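Local coordinates for CLIP-associating protein 2 (Mus musculus, PDB 3WOZ) that probably binds tubulin through HEAT-repeat TOG domains such as this one and contributes to the control of microtubule dynamics, at residues S17-R22 / G60-M65; D83-L88 / E117-D122; S174-W179 / K190-V195. All blocks are in the same frame, centred on the assembly; numbering follows the deposited sequence.

Contact 1: S17-R22 / G60-M65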
loop_
_atom_site.group_PDB
_atom_site.type_symbol
_atom_site.label_atom_id
_atom_site.label_comp_id
_atom_site.label_asym_id
_atom_site.label_seq_id
_atom_site.Cartn_x
_atom_site.Cartn_y
_atom_site.Cartn_z
ATOM N N SER A 17 -19.121 -1.160 18.640
ATOM C CA SER A 17 -19.618 -2.297 17.876
ATOM C C SER A 17 -20.892 -1.926 17.113
ATOM O O SER A 17 -21.371 -2.699 16.284
ATOM C CB SER A 17 -19.860 -3.503 18.793
ATOM O OG SER A 17 -20.985 -3.289 19.629
ATOM N N ASN A 18 -21.425 -0.740 17.403
ATOM C CA ASN A 18 -22.590 -0.192 16.707
ATOM C C ASN A 18 -22.184 0.721 15.546
ATOM O O ASN A 18 -21.445 1.692 15.742
ATOM C CB ASN A 18 -23.482 0.571 17.695
ATOM C CG ASN A 18 -24.700 1.196 17.035
ATOM O OD1 ASN A 18 -25.146 0.759 15.973
ATOM N ND2 ASN A 18 -25.250 2.220 17.670
ATOM N N TRP A 19 -22.692 0.414 14.349
ATOM C CA TRP A 19 -22.318 1.139 13.126
ATOM C C TRP A 19 -22.673 2.630 13.153
ATOM O O TRP A 19 -21.908 3.467 12.667
ATOM C CB TRP A 19 -22.894 0.462 11.870
ATOM C CG TRP A 19 -24.347 0.759 11.593
ATOM C CD1 TRP A 19 -25.421 -0.016 11.934
ATOM C CD2 TRP A 19 -24.878 1.905 10.911
ATOM N NE1 TRP A 19 -26.588 0.581 11.513
ATOM C CE2 TRP A 19 -26.284 1.760 10.882
ATOM C CE3 TRP A 19 -24.305 3.044 10.327
ATOM C CZ2 TRP A 19 -27.126 2.711 10.290
ATOM C CZ3 TRP A 19 -25.143 3.991 9.740
ATOM C CH2 TRP A 19 -26.538 3.815 9.726
ATOM N N SER A 20 -23.839 2.945 13.711
ATOM C CA SER A 20 -24.330 4.320 13.794
ATOM C C SER A 20 -23.384 5.179 14.634
ATOM O O SER A 20 -23.145 6.350 14.327
ATOM C CB SER A 20 -25.736 4.333 14.397
ATOM O OG SER A 20 -26.385 5.568 14.159
ATOM N N GLU A 21 -22.841 4.568 15.682
ATOM C CA GLU A 21 -21.896 5.214 16.580
ATOM C C GLU A 21 -20.527 5.383 15.924
ATOM O O GLU A 21 -19.869 6.402 16.123
ATOM C CB GLU A 21 -21.785 4.417 17.875
ATOM C CG GLU A 21 -23.015 4.523 18.766
ATOM C CD GLU A 21 -22.776 5.397 19.977
ATOM O OE1 GLU A 21 -22.173 4.892 20.950
ATOM O OE2 GLU A 21 -23.191 6.580 19.957
ATOM N N ARG A 22 -20.111 4.389 15.140
ATOM C CA ARG A 22 -18.867 4.484 14.369
ATOM C C ARG A 22 -18.939 5.612 13.344
ATOM O O ARG A 22 -17.970 6.347 13.154
ATOM C CB ARG A 22 -18.534 3.155 13.688
ATOM C CG ARG A 22 -18.128 2.054 14.654
ATOM C CD ARG A 22 -17.418 0.893 13.962
ATOM N NE ARG A 22 -18.199 0.303 12.874
ATOM C CZ ARG A 22 -19.127 -0.643 13.019
ATOM N NH1 ARG A 22 -19.425 -1.131 14.218
ATOM N NH2 ARG A 22 -19.766 -1.101 11.952
ATOM N N GLY A 60 -20.906 -0.961 5.018
ATOM C CA GLY A 60 -20.482 -0.241 3.813
ATOM C C GLY A 60 -20.331 1.266 3.940
ATOM O O GLY A 60 -19.388 1.842 3.399
ATOM N N LYS A 61 -21.259 1.907 4.649
ATOM C CA LYS A 61 -21.229 3.363 4.815
ATOM C C LYS A 61 -20.084 3.770 5.735
ATOM O O LYS A 61 -19.345 4.703 5.436
ATOM C CB LYS A 61 -22.578 3.884 5.336
ATOM C CG LYS A 61 -22.631 5.374 5.691
ATOM C CD LYS A 61 -22.434 6.269 4.466
ATOM C CE LYS A 61 -22.686 7.732 4.806
ATOM N NZ LYS A 61 -22.172 8.640 3.744
ATOM N N VAL A 62 -19.936 3.047 6.841
ATOM C CA VAL A 62 -18.855 3.291 7.792
ATOM C C VAL A 62 -17.496 3.146 7.098
ATOM O O VAL A 62 -16.622 4.002 7.259
ATOM C CB VAL A 62 -18.941 2.352 9.020
ATOM C CG1 VAL A 62 -17.785 2.603 9.977
ATOM C CG2 VAL A 62 -20.276 2.540 9.749
ATOM N N PHE A 63 -17.347 2.078 6.312
ATOM C CA PHE A 63 -16.085 1.769 5.637
ATOM C C PHE A 63 -15.696 2.835 4.610
ATOM O O PHE A 63 -14.544 3.252 4.561
ATOM C CB PHE A 63 -16.126 0.369 5.002
ATOM C CG PHE A 63 -14.855 -0.022 4.289
ATOM C CD1 PHE A 63 -14.810 -0.067 2.899
ATOM C CD2 PHE A 63 -13.701 -0.334 5.007
ATOM C CE1 PHE A 63 -13.642 -0.427 2.228
ATOM C CE2 PHE A 63 -12.526 -0.692 4.349
ATOM C CZ PHE A 63 -12.496 -0.741 2.953
ATOM N N SER A 64 -16.658 3.270 3.803
ATOM C CA SER A 64 -16.436 4.347 2.838
ATOM C C SER A 64 -16.089 5.677 3.503
ATOM O O SER A 64 -15.233 6.410 3.009
ATOM C CB SER A 64 -17.636 4.509 1.911
ATOM O OG SER A 64 -17.519 3.621 0.819
HETATM N N MSE A 65 -16.756 5.978 4.616
HETATM C CA MSE A 65 -16.429 7.156 5.425
HETATM C C MSE A 65 -15.030 7.066 6.043
HETATM O O MSE A 65 -14.336 8.078 6.177
HETATM C CB MSE A 65 -17.446 7.333 6.546
HETATM C CG MSE A 65 -18.813 7.814 6.109
HETATM SE SE MSE A 65 -19.943 7.943 7.693
HETATM C CE MSE A 65 -18.939 9.333 8.632
#
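Val62 meets Trp19 and Arg22 with one methyl for each. Its chi1 of 179° sets CG1 opposite the backbone N and CG2 opposite the carbonyl carbon, and this fork explains the division. CG2 lies 3.5 Å from the backbone O of Trp19 and 4.0 Å from Trp19 CB; it reaches the indole only at its edge, near the ring plane. One ring face receives Ser20 CB, and His59 is stacked on the indole.

CG1 lies 3.7 Å from Arg22 NE, at the edge of the guanidinium, and 3.8 Å from Arg22 CB. The arginine chain bends at chi3 (-56°), so that Trp19 CA sits 3.5 Å above the guanidinium plane, toward its rim. NE forms a salt bridge with Asp57, and NH1 donates to Ser16 O, so the group is gripped at NE and at NH1. An alanine here has neither methyl, and the Arg22 chain beside CG1 would probably be less fixed, with a gap opened against the Trp19 backbone.

The contact joins the first turns of helices 19-34 and 60-77; Met54 of helix 41-54 touches both Arg22 and Val62, and Leu26 extends the packing along helix 19-34.

Contact 2: D83-L88 / E117-D122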
loop_
_atom_site.group_PDB
_atom_site.type_symbol
_atom_site.label_atom_id
_atom_site.label_comp_id
_atom_site.label_asym_id
_atom_site.label_seq_id
_atom_site.Cartn_x
_atom_site.Cartn_y
_atom_site.Cartn_z
ATOM N N ASP A 83 5.753 4.019 11.671
ATOM C CA ASP A 83 5.643 2.692 12.274
ATOM C C ASP A 83 4.315 2.011 11.944
ATOM O O ASP A 83 4.186 0.795 12.096
ATOM C CB ASP A 83 5.833 2.767 13.794
ATOM C CG ASP A 83 7.235 3.194 14.189
ATOM O OD1 ASP A 83 7.361 4.002 15.129
ATOM O OD2 ASP A 83 8.214 2.729 13.565
ATOM N N TRP A 84 3.338 2.796 11.491
ATOM C CA TRP A 84 2.032 2.272 11.099
ATOM C C TRP A 84 1.946 2.060 9.587
ATOM O O TRP A 84 0.967 1.494 9.084
ATOM C CB TRP A 84 0.911 3.206 11.580
ATOM C CG TRP A 84 -0.476 2.626 11.422
ATOM C CD1 TRP A 84 -0.962 1.496 12.015
ATOM C CD2 TRP A 84 -1.544 3.147 10.616
ATOM N NE1 TRP A 84 -2.265 1.281 11.629
ATOM C CE2 TRP A 84 -2.646 2.279 10.771
ATOM C CE3 TRP A 84 -1.675 4.266 9.779
ATOM C CZ2 TRP A 84 -3.868 2.492 10.121
ATOM C CZ3 TRP A 84 -2.885 4.477 9.134
ATOM C CH2 TRP A 84 -3.968 3.594 9.312
ATOM N N LEU A 85 2.979 2.503 8.872
ATOM C CA LEU A 85 2.973 2.499 7.414
ATOM C C LEU A 85 2.799 1.105 6.800
ATOM O O LEU A 85 2.077 0.956 5.810
ATOM C CB LEU A 85 4.220 3.201 6.848
ATOM C CG LEU A 85 4.373 3.267 5.320
ATOM C CD1 LEU A 85 3.183 3.963 4.640
ATOM C CD2 LEU A 85 5.692 3.920 4.913
ATOM N N PHE A 86 3.445 0.095 7.384
ATOM C CA PHE A 86 3.302 -1.276 6.889
ATOM C C PHE A 86 1.828 -1.669 6.836
ATOM O O PHE A 86 1.359 -2.195 5.831
ATOM C CB PHE A 86 4.097 -2.284 7.739
ATOM C CG PHE A 86 3.777 -3.724 7.423
ATOM C CD1 PHE A 86 2.812 -4.416 8.155
ATOM C CD2 PHE A 86 4.419 -4.380 6.374
ATOM C CE1 PHE A 86 2.502 -5.748 7.856
ATOM C CE2 PHE A 86 4.121 -5.704 6.067
ATOM C CZ PHE A 86 3.163 -6.392 6.812
ATOM N N VAL A 87 1.110 -1.401 7.923
ATOM C CA VAL A 87 -0.303 -1.742 8.040
ATOM C C VAL A 87 -1.149 -0.930 7.058
ATOM O O VAL A 87 -1.954 -1.492 6.330
ATOM C CB VAL A 87 -0.812 -1.559 9.495
ATOM C CG1 VAL A 87 -2.333 -1.563 9.549
ATOM C CG2 VAL A 87 -0.232 -2.649 10.406
ATOM N N LEU A 88 -0.942 0.386 7.032
ATOM C CA LEU A 88 -1.688 1.267 6.144
ATOM C C LEU A 88 -1.589 0.824 4.687
ATOM O O LEU A 88 -2.606 0.626 4.022
ATOM C CB LEU A 88 -1.197 2.709 6.294
ATOM C CG LEU A 88 -1.720 3.765 5.316
ATOM C CD1 LEU A 88 -3.234 3.932 5.445
ATOM C CD2 LEU A 88 -0.993 5.096 5.541
ATOM N N GLU A 117 2.525 9.711 -1.732
ATOM C CA GLU A 117 3.160 11.027 -1.740
ATOM C C GLU A 117 3.461 11.564 -0.339
ATOM O O GLU A 117 4.020 12.649 -0.204
ATOM C CB GLU A 117 2.317 12.043 -2.541
ATOM C CG GLU A 117 1.014 12.478 -1.864
ATOM C CD GLU A 117 0.134 13.358 -2.754
ATOM O OE1 GLU A 117 0.262 13.297 -3.994
ATOM O OE2 GLU A 117 -0.702 14.108 -2.209
ATOM N N SER A 118 3.102 10.806 0.695
ATOM C CA SER A 118 3.230 11.296 2.073
ATOM C C SER A 118 4.368 10.665 2.898
ATOM O O SER A 118 4.635 11.100 4.011
ATOM C CB SER A 118 1.904 11.130 2.823
ATOM O OG SER A 118 0.838 11.763 2.133
ATOM N N PHE A 119 5.032 9.651 2.354
ATOM C CA PHE A 119 6.014 8.884 3.130
ATOM C C PHE A 119 7.313 8.708 2.357
ATOM O O PHE A 119 7.289 8.726 1.132
ATOM C CB PHE A 119 5.439 7.513 3.503
ATOM C CG PHE A 119 4.291 7.575 4.466
ATOM C CD1 PHE A 119 4.519 7.680 5.838
ATOM C CD2 PHE A 119 2.975 7.517 4.008
ATOM C CE1 PHE A 119 3.457 7.731 6.735
ATOM C CE2 PHE A 119 1.907 7.572 4.898
ATOM C CZ PHE A 119 2.147 7.678 6.263
ATOM N N PRO A 120 8.450 8.516 3.065
ATOM C CA PRO A 120 9.712 8.302 2.343
ATOM C C PRO A 120 9.615 7.126 1.377
ATOM O O PRO A 120 8.993 6.117 1.698
ATOM C CB PRO A 120 10.721 7.998 3.459
ATOM C CG PRO A 120 10.125 8.596 4.691
ATOM C CD PRO A 120 8.636 8.468 4.529
ATOM N N ASN A 121 10.223 7.273 0.204
ATOM C CA ASN A 121 10.135 6.266 -0.849
ATOM C C ASN A 121 10.797 4.929 -0.493
ATOM O O ASN A 121 10.225 3.866 -0.747
ATOM C CB ASN A 121 10.700 6.811 -2.165
ATOM C CG ASN A 121 9.812 7.882 -2.797
ATOM O OD1 ASN A 121 8.582 7.836 -2.697
ATOM N ND2 ASN A 121 10.440 8.844 -3.472
ATOM N N ASP A 122 11.999 4.987 0.084
ATOM C CA ASP A 122 12.733 3.773 0.455
ATOM C C ASP A 122 11.923 2.903 1.415
ATOM O O ASP A 122 11.793 1.696 1.196
ATOM C CB ASP A 122 14.131 4.096 1.020
ATOM C CG ASP A 122 14.090 4.981 2.262
ATOM O OD1 ASP A 122 13.111 5.743 2.455
ATOM O OD2 ASP A 122 15.059 4.921 3.051
#
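Phe119 receives Leu85 over one ring face and Leu88 at an oblique angle, and no hydrogen bond crosses between 83-88 and 117-122. The CH-pi component is well defined: Leu85 CD1 is 3.7 Å from the centroid of the Phe119 ring and only 16° off the ring normal. That small angle puts the methyl above the ring rather than beside it. Its nearest single ring atom is Phe119 CD2, at 3.6 Å.

The other contacts across the pair are plain apolar ones. Leu85 CD2, the other branch of the same fork, lies 3.9 Å from Phe119 CB, so the leucine spans the root of the aromatic side chain as well as its ring. The two side chains run past each other in opposite directions. Leu88, one helical turn on, offers CD2 to the far part of the ring, 3.9 Å from Phe119 CE2 and 4.1 Å from Phe119 CZ. On the other partner, a chi1 of -67° puts Phe119 CG opposite its carbonyl carbon, with the ring directed to the two leucines.

Polar bonding stays within or beyond the segments. Leu88 N donates to Trp84 O at 3.0 Å, while the Trp84 indole NE1 bonds to Thr52 and Asn121 OD1 accepts from Gln157.

Ile74 of helix 60-77 touches both Leu88 and Phe119, and Ile127 of helix 121-133 touches Leu85. Phe119 itself sits in the short link between helices 102-118 and 121-133, directly before Pro120 at the N-cap position of the latter. By packing against helix 85-96 and Ile74, this apolar linker residue ties the 102-118/121-133 link to the preceding helices, as in the stacked helices of a HEAT-repeat TOG domain.

Contact 3: S174-W179 / K190-V195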
loop_
_atom_site.group_PDB
_atom_site.type_symbol
_atom_site.label_atom_id
_atom_site.label_comp_id
_atom_site.label_asym_id
_atom_site.label_seq_id
_atom_site.Cartn_x
_atom_site.Cartn_y
_atom_site.Cartn_z
ATOM N N SER A 174 12.307 -11.936 -8.337
ATOM C CA SER A 174 12.123 -13.316 -8.805
ATOM C C SER A 174 10.650 -13.657 -9.004
ATOM O O SER A 174 10.264 -14.182 -10.046
ATOM C CB SER A 174 12.737 -14.313 -7.817
ATOM O OG SER A 174 14.122 -14.093 -7.657
ATOM N N ARG A 175 9.842 -13.360 -7.990
ATOM C CA ARG A 175 8.398 -13.591 -8.041
ATOM C C ARG A 175 7.740 -12.824 -9.181
ATOM O O ARG A 175 6.877 -13.365 -9.877
ATOM C CB ARG A 175 7.743 -13.224 -6.710
ATOM C CG ARG A 175 8.106 -14.163 -5.573
ATOM C CD ARG A 175 7.200 -13.965 -4.363
ATOM N NE ARG A 175 5.800 -14.280 -4.653
ATOM C CZ ARG A 175 4.896 -14.610 -3.733
ATOM N NH1 ARG A 175 3.646 -14.875 -4.093
ATOM N NH2 ARG A 175 5.238 -14.683 -2.452
ATOM N N VAL A 176 8.174 -11.578 -9.377
ATOM C CA VAL A 176 7.641 -10.707 -10.422
ATOM C C VAL A 176 7.928 -11.271 -11.820
ATOM O O VAL A 176 7.043 -11.260 -12.683
ATOM C CB VAL A 176 8.160 -9.241 -10.282
ATOM C CG1 VAL A 176 7.620 -8.354 -11.391
ATOM C CG2 VAL A 176 7.770 -8.660 -8.930
ATOM N N ILE A 177 9.152 -11.771 -12.023
ATOM C CA ILE A 177 9.573 -12.383 -13.295
ATOM C C ILE A 177 8.567 -13.430 -13.779
ATOM O O ILE A 177 8.145 -13.409 -14.939
ATOM C CB ILE A 177 10.979 -13.073 -13.200
ATOM C CG1 ILE A 177 12.016 -12.190 -12.485
ATOM C CG2 ILE A 177 11.471 -13.522 -14.589
ATOM C CD1 ILE A 177 12.614 -11.058 -13.318
ATOM N N THR A 178 8.193 -14.341 -12.883
ATOM C CA THR A 178 7.278 -15.432 -13.216
ATOM C C THR A 178 5.850 -14.935 -13.424
ATOM O O THR A 178 5.148 -15.414 -14.319
ATOM C CB THR A 178 7.304 -16.551 -12.158
ATOM O OG1 THR A 178 7.172 -15.981 -10.851
ATOM C CG2 THR A 178 8.615 -17.324 -12.237
ATOM N N TRP A 179 5.435 -13.967 -12.605
ATOM C CA TRP A 179 4.129 -13.324 -12.751
ATOM C C TRP A 179 3.991 -12.641 -14.115
ATOM O O TRP A 179 2.884 -12.316 -14.551
ATOM C CB TRP A 179 3.884 -12.313 -11.621
ATOM C CG TRP A 179 3.744 -12.916 -10.239
ATOM C CD1 TRP A 179 3.646 -14.243 -9.925
ATOM C CD2 TRP A 179 3.653 -12.204 -8.995
ATOM N NE1 TRP A 179 3.515 -14.401 -8.565
ATOM C CE2 TRP A 179 3.516 -13.168 -7.971
ATOM C CE3 TRP A 179 3.675 -10.846 -8.647
ATOM C CZ2 TRP A 179 3.405 -12.818 -6.621
ATOM C CZ3 TRP A 179 3.568 -10.498 -7.300
ATOM C CH2 TRP A 179 3.432 -11.483 -6.306
ATOM N N LYS A 190 0.998 -7.543 -17.847
ATOM C CA LYS A 190 1.375 -6.169 -18.177
ATOM C C LYS A 190 1.910 -5.403 -16.967
ATOM O O LYS A 190 2.810 -4.565 -17.107
ATOM C CB LYS A 190 0.206 -5.414 -18.829
ATOM C CG LYS A 190 -0.272 -6.001 -20.164
ATOM C CD LYS A 190 0.819 -5.970 -21.243
ATOM C CE LYS A 190 0.486 -6.907 -22.398
ATOM N NZ LYS A 190 1.626 -7.050 -23.351
ATOM N N ALA A 191 1.362 -5.695 -15.788
ATOM C CA ALA A 191 1.779 -5.024 -14.556
ATOM C C ALA A 191 3.186 -5.448 -14.129
ATOM O O ALA A 191 3.983 -4.612 -13.709
ATOM C CB ALA A 191 0.775 -5.274 -13.439
ATOM N N ALA A 192 3.482 -6.742 -14.253
ATOM C CA ALA A 192 4.798 -7.278 -13.912
ATOM C C ALA A 192 5.889 -6.730 -14.832
ATOM O O ALA A 192 6.953 -6.311 -14.361
ATOM C CB ALA A 192 4.778 -8.795 -13.942
ATOM N N GLN A 193 5.613 -6.722 -16.135
ATOM C CA GLN A 193 6.534 -6.177 -17.131
ATOM C C GLN A 193 6.876 -4.725 -16.834
ATOM O O GLN A 193 8.052 -4.363 -16.760
ATOM C CB GLN A 193 5.943 -6.292 -18.538
ATOM C CG GLN A 193 6.211 -7.622 -19.201
ATOM C CD GLN A 193 5.247 -7.931 -20.324
ATOM O OE1 GLN A 193 4.989 -7.091 -21.187
ATOM N NE2 GLN A 193 4.714 -9.149 -20.326
ATOM N N SER A 194 5.841 -3.906 -16.656
ATOM C CA SER A 194 6.017 -2.499 -16.324
ATOM C C SER A 194 6.860 -2.327 -15.061
ATOM O O SER A 194 7.705 -1.435 -15.006
ATOM C CB SER A 194 4.660 -1.797 -16.186
ATOM O OG SER A 194 3.862 -2.409 -15.188
ATOM N N VAL A 195 6.645 -3.187 -14.064
ATOM C CA VAL A 195 7.449 -3.155 -12.835
ATOM C C VAL A 195 8.923 -3.444 -13.129
ATOM O O VAL A 195 9.799 -2.683 -12.719
ATOM C CB VAL A 195 6.894 -4.102 -11.740
ATOM C CG1 VAL A 195 7.926 -4.357 -10.642
ATOM C CG2 VAL A 195 5.638 -3.512 -11.133
#
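Val176 and Ala192 bring together two consecutive helices of the HEAT-repeat TOG domain, 167-179 and 186-202. Over the short segments, the axes approach to 8.5 Å and their N-to-C directions differ by 135°, an antiparallel but strongly inclined crossing. The CA atoms of Val176 and Ala192 are 5.7 Å apart, a close backbone approach compatible with alanine's single methyl at the interface.

Followed outward, Val176 starts with a CB pointing at helix 186-202 and then divides. Its chi1 of 179° carries CG1 opposite the backbone N, and this branch makes the valine's side-chain contacts across the pair. Val176 CG1 is 3.8 Å from Ala192 CB and 3.7 Å from the backbone O of Ala192. The same methyl reaches Val195 CG1 at 4.1 Å. CG2, set opposite the carbonyl carbon instead, is not the branch that meets these residues. The valine therefore bridges two successive inward positions of the partner helix through one methyl.

Ala192 CB in turn packs against backbone as well as side chain, lying 3.6 Å from Val176 O. Trp179 meets Ala192 CB mainly with its backbone, C at 3.9 Å, its own CB lying slightly farther off, while its indole leads away and makes a cation-pi interaction with Lys144. Leu148 of helix 141-155 touches Val176, Ala191 and Val195, extending the apolar layer over both helices.

Within the helices, two hydroxyls turn back to backbone carbonyls. Thr178 OG1 donates to Arg175 O, which also accepts from Trp179 N and lies over one face of the Trp179 ring. Ser194 OG gives Ala191 O a second donor beside Val195 N: the hydroxyl oxygen is 2.7 Å from that carbonyl oxygen, 39° out of the carbonyl plane and on the same face as Val195 N.

The three contacts follow one another along the chain, with contacts 1 and 3 on opposite sides of its centre, about 37 Å apart between their centres. Contact 2 is the most central, about 8 Å from the chain centre, compared with 23 Å for contact 1 and 17 Å for contact 3. All are buried, although contact 1 includes an exposed tryptophan and is the one where a charged side chain takes part. Contact 2 relies on an aromatic ring against leucines, whereas contact 3 brings small aliphatic groups against one another and against backbone. No helix is shared among them, but helix 60-77 of contact 1 also packs against contact 2, through Ile74.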